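PTS system, IIA component (Streptococcus pneumoniae serotype 4, PDB 5T3U) probably accepts and passes on a phosphoryl group as the mannose-type IIA component of a phosphotransferase system tied to fucose utilization. Local coordinates at residues 73-78 with 98-103. Numbering follows the deposited sequence.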
ATOM      1  N   VAL A  73      -7.879 -12.462   0.306  1.00 25.66           N
ATOM      2  CA  VAL A  73      -6.586 -12.282  -0.299  1.00 24.87           C
ATOM      3  C   VAL A  73      -6.490 -10.816  -0.736  1.00 24.83           C
ATOM      4  O   VAL A  73      -7.348 -10.316  -1.500  1.00 24.30           O
ATOM      5  CB  VAL A  73      -6.405 -13.221  -1.534  1.00 25.04           C
ATOM      6  CG1 VAL A  73      -5.026 -13.044  -2.164  1.00 23.63           C
ATOM      7  CG2 VAL A  73      -6.612 -14.687  -1.140  1.00 25.01           C
ATOM      8  N   LEU A  74      -5.465 -10.133  -0.240  1.00 24.69           N
ATOM      9  CA  LEU A  74      -5.148  -8.767  -0.696  1.00 24.69           C
ATOM     10  C   LEU A  74      -3.962  -8.858  -1.629  1.00 25.25           C
ATOM     11  O   LEU A  74      -2.933  -9.453  -1.276  1.00 24.44           O
ATOM     12  CB  LEU A  74      -4.817  -7.860   0.483  1.00 24.33           C
ATOM     13  CG  LEU A  74      -5.895  -7.694   1.562  1.00 25.53           C
ATOM     14  CD1 LEU A  74      -5.390  -6.692   2.623  1.00 24.10           C
ATOM     15  CD2 LEU A  74      -7.262  -7.280   0.988  1.00 24.26           C
ATOM     16  N   THR A  75      -4.109  -8.312  -2.834  1.00 26.05           N
ATOM     17  CA  THR A  75      -2.986  -8.303  -3.771  1.00 26.50           C
ATOM     18  C   THR A  75      -2.623  -6.860  -4.178  1.00 27.20           C
ATOM     19  O   THR A  75      -3.443  -5.941  -4.082  1.00 25.89           O
ATOM     20  CB  THR A  75      -3.281  -9.125  -5.028  1.00 27.04           C
ATOM     21  OG1 THR A  75      -4.337  -8.484  -5.736  1.00 26.76           O
ATOM     22  CG2 THR A  75      -3.674 -10.613  -4.660  1.00 25.81           C
ATOM     23  N   ASP A  76      -1.384  -6.692  -4.624  1.00 27.60           N
ATOM     24  CA  ASP A  76      -0.827  -5.364  -4.838  1.00 28.69           C
ATOM     25  C   ASP A  76      -1.453  -4.612  -6.006  1.00 28.60           C
ATOM     26  O   ASP A  76      -1.750  -3.430  -5.878  1.00 28.31           O
ATOM     27  CB  ASP A  76       0.718  -5.391  -4.915  1.00 27.88           C
ATOM     28  CG  ASP A  76       1.277  -6.467  -5.870  1.00 30.62           C
ATOM     29  OD1 ASP A  76       0.516  -7.333  -6.376  1.00 32.37           O
ATOM     30  OD2 ASP A  76       2.525  -6.457  -6.072  1.00 30.08           O
ATOM     31  N   LEU A  77      -1.674  -5.304  -7.125  1.00 28.95           N
ATOM     32  CA  LEU A  77      -2.303  -4.682  -8.270  1.00 29.72           C
ATOM     33  C   LEU A  77      -2.910  -5.716  -9.253  1.00 30.33           C
ATOM     34  O   LEU A  77      -2.458  -6.866  -9.317  1.00 30.59           O
ATOM     35  CB  LEU A  77      -1.296  -3.753  -8.968  1.00 28.97           C
ATOM     36  CG  LEU A  77      -0.239  -4.309  -9.910  1.00 30.76           C
ATOM     37  CD1 LEU A  77       0.648  -3.161 -10.432  1.00 30.49           C
ATOM     38  CD2 LEU A  77       0.636  -5.405  -9.294  1.00 30.56           C
ATOM     39  N   ILE A  78      -3.922  -5.295 -10.005  1.00 30.31           N
ATOM     40  CA  ILE A  78      -4.502  -6.114 -11.059  1.00 32.15           C
ATOM     41  C   ILE A  78      -3.447  -6.507 -12.130  1.00 33.00           C
ATOM     42  O   ILE A  78      -2.584  -5.716 -12.499  1.00 33.27           O
ATOM     43  CB  ILE A  78      -5.758  -5.424 -11.688  1.00 32.12           C
ATOM     44  CG1 ILE A  78      -6.633  -6.424 -12.484  1.00 33.09           C
ATOM     45  CG2 ILE A  78      -5.364  -4.217 -12.566  1.00 32.04           C
ATOM     46  CD1 ILE A  78      -7.468  -7.386 -11.621  1.00 32.41           C
ATOM     47  N   ILE A  98     -10.959 -11.857  -3.144  1.00 29.61           N
ATOM     48  CA  ILE A  98      -9.734 -11.246  -3.676  1.00 28.94           C
ATOM     49  C   ILE A  98      -9.948  -9.748  -3.876  1.00 28.05           C
ATOM     50  O   ILE A  98     -10.798  -9.348  -4.671  1.00 28.14           O
ATOM     51  CB  ILE A  98      -9.285 -11.890  -5.023  1.00 29.52           C
ATOM     52  CG1 ILE A  98      -9.190 -13.430  -4.889  1.00 29.34           C
ATOM     53  CG2 ILE A  98      -7.933 -11.248  -5.480  1.00 27.16           C
ATOM     54  CD1 ILE A  98      -9.060 -14.162  -6.210  1.00 24.38           C
ATOM     55  N   VAL A  99      -9.199  -8.923  -3.137  1.00 27.30           N
ATOM     56  CA  VAL A  99      -9.284  -7.459  -3.290  1.00 26.13           C
ATOM     57  C   VAL A  99      -7.903  -6.972  -3.701  1.00 25.75           C
ATOM     58  O   VAL A  99      -6.916  -7.230  -3.009  1.00 25.00           O
ATOM     59  CB  VAL A  99      -9.795  -6.739  -2.008  1.00 25.79           C
ATOM     60  CG1 VAL A  99      -9.905  -5.222  -2.222  1.00 26.60           C
ATOM     61  CG2 VAL A  99     -11.159  -7.279  -1.603  1.00 24.42           C
ATOM     62  N   THR A 100      -7.824  -6.306  -4.851  1.00 25.19           N
ATOM     63  CA  THR A 100      -6.526  -5.872  -5.332  1.00 24.85           C
ATOM     64  C   THR A 100      -6.284  -4.366  -5.073  1.00 24.67           C
ATOM     65  O   THR A 100      -7.194  -3.664  -4.651  1.00 24.09           O
ATOM     66  CB  THR A 100      -6.268  -6.249  -6.827  1.00 24.44           C
ATOM     67  OG1 THR A 100      -4.887  -6.024  -7.115  1.00 24.67           O
ATOM     68  CG2 THR A 100      -7.070  -5.394  -7.755  1.00 22.40           C
ATOM     69  N   GLY A 101      -5.063  -3.892  -5.312  1.00 24.87           N
ATOM     70  CA  GLY A 101      -4.764  -2.461  -5.122  1.00 25.04           C
ATOM     71  C   GLY A 101      -4.869  -1.983  -3.678  1.00 25.95           C
ATOM     72  O   GLY A 101      -5.113  -0.788  -3.433  1.00 25.82           O
ATOM     73  N   PHE A 102      -4.655  -2.891  -2.714  1.00 25.72           N
ATOM     74  CA  PHE A 102      -4.853  -2.570  -1.298  1.00 24.96           C
ATOM     75  C   PHE A 102      -3.940  -1.464  -0.759  1.00 25.68           C
ATOM     76  O   PHE A 102      -2.819  -1.258  -1.257  1.00 26.49           O
ATOM     77  CB  PHE A 102      -4.721  -3.828  -0.405  1.00 25.38           C
ATOM     78  CG  PHE A 102      -3.296  -4.268  -0.131  1.00 25.34           C
ATOM     79  CD1 PHE A 102      -2.666  -5.204  -0.952  1.00 26.69           C
ATOM     80  CD2 PHE A 102      -2.607  -3.794   0.977  1.00 25.51           C
ATOM     81  CE1 PHE A 102      -1.333  -5.630  -0.691  1.00 26.72           C
ATOM     82  CE2 PHE A 102      -1.292  -4.198   1.240  1.00 27.55           C
ATOM     83  CZ  PHE A 102      -0.656  -5.129   0.405  1.00 26.90           C
ATOM     84  N   ASN A 103      -4.405  -0.812   0.298  1.00 25.35           N
ATOM     85  CA  ASN A 103      -3.640   0.210   0.991  1.00 26.22           C
ATOM     86  C   ASN A 103      -3.644  -0.096   2.499  1.00 25.83           C
ATOM     87  O   ASN A 103      -4.212  -1.097   2.930  1.00 25.36           O
ATOM     88  CB  ASN A 103      -4.179   1.622   0.655  1.00 25.54           C
ATOM     89  CG  ASN A 103      -5.645   1.784   0.979  1.00 26.89           C
ATOM     90  OD1 ASN A 103      -6.255   0.887   1.580  1.00 25.25           O
ATOM     91  ND2 ASN A 103      -6.234   2.932   0.591  1.00 25.82           N
TER
HETATM   92  O   HOH W   1      -1.575  -1.705  -3.848  1.00 23.84           O
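T75 and T100 meet through their hydroxyls, on neighbouring parallel strands: OG1 of T75 lies 2.9 Å from OG1 of T100, a hydrogen bond in which either could be the donor. Two different rotations bring them together. In T100, OG1 is anti to the backbone N (chi1 -168°), whereas in T75 it sits between N and the carbonyl carbon (chi1 66°), and the two side chains cross at a slant. The OG1 of T75 is also bonded to ND2 of N83, so two hydrogen bonds hold that hydroxyl. The methyl of T100 turns instead to I78, with CG2 4.1 Å from I78 CB.

On the sheet face of L74 and V99 the contact is apolar. L74 and V99 run side by side, CD2 of L74 4.0 Å from CB of V99. In the loop, just after G101, comes F102; L74 CB lies oblique to its ring, 3.7 Å from F102 CD1. The same ring turns its edge to the backbone of T75, whose carbonyl carbon lies in the ring plane. Between the strands, V99 N donates to V73 O at 2.8 Å in a nearly straight bond, and T75 N donates to V99 O at 3.0 Å. The ladder frays at G101, whose bond to T75 O is weak (117°); beyond it one water donates to both D76 O and F102 O, bridging the two loops that follow the strands.

Strand 68-75, helix 81-90 and strand 96-100 form a beta-alpha-beta unit. That helix packs on I98 and T100, helix 50-65 on V73, and helix 104-112 on L74 and V99. Strand 7-16 borders 68-75 on its other side, and V99 and T100 continue the sheet as an antiparallel ladder into the second subunit.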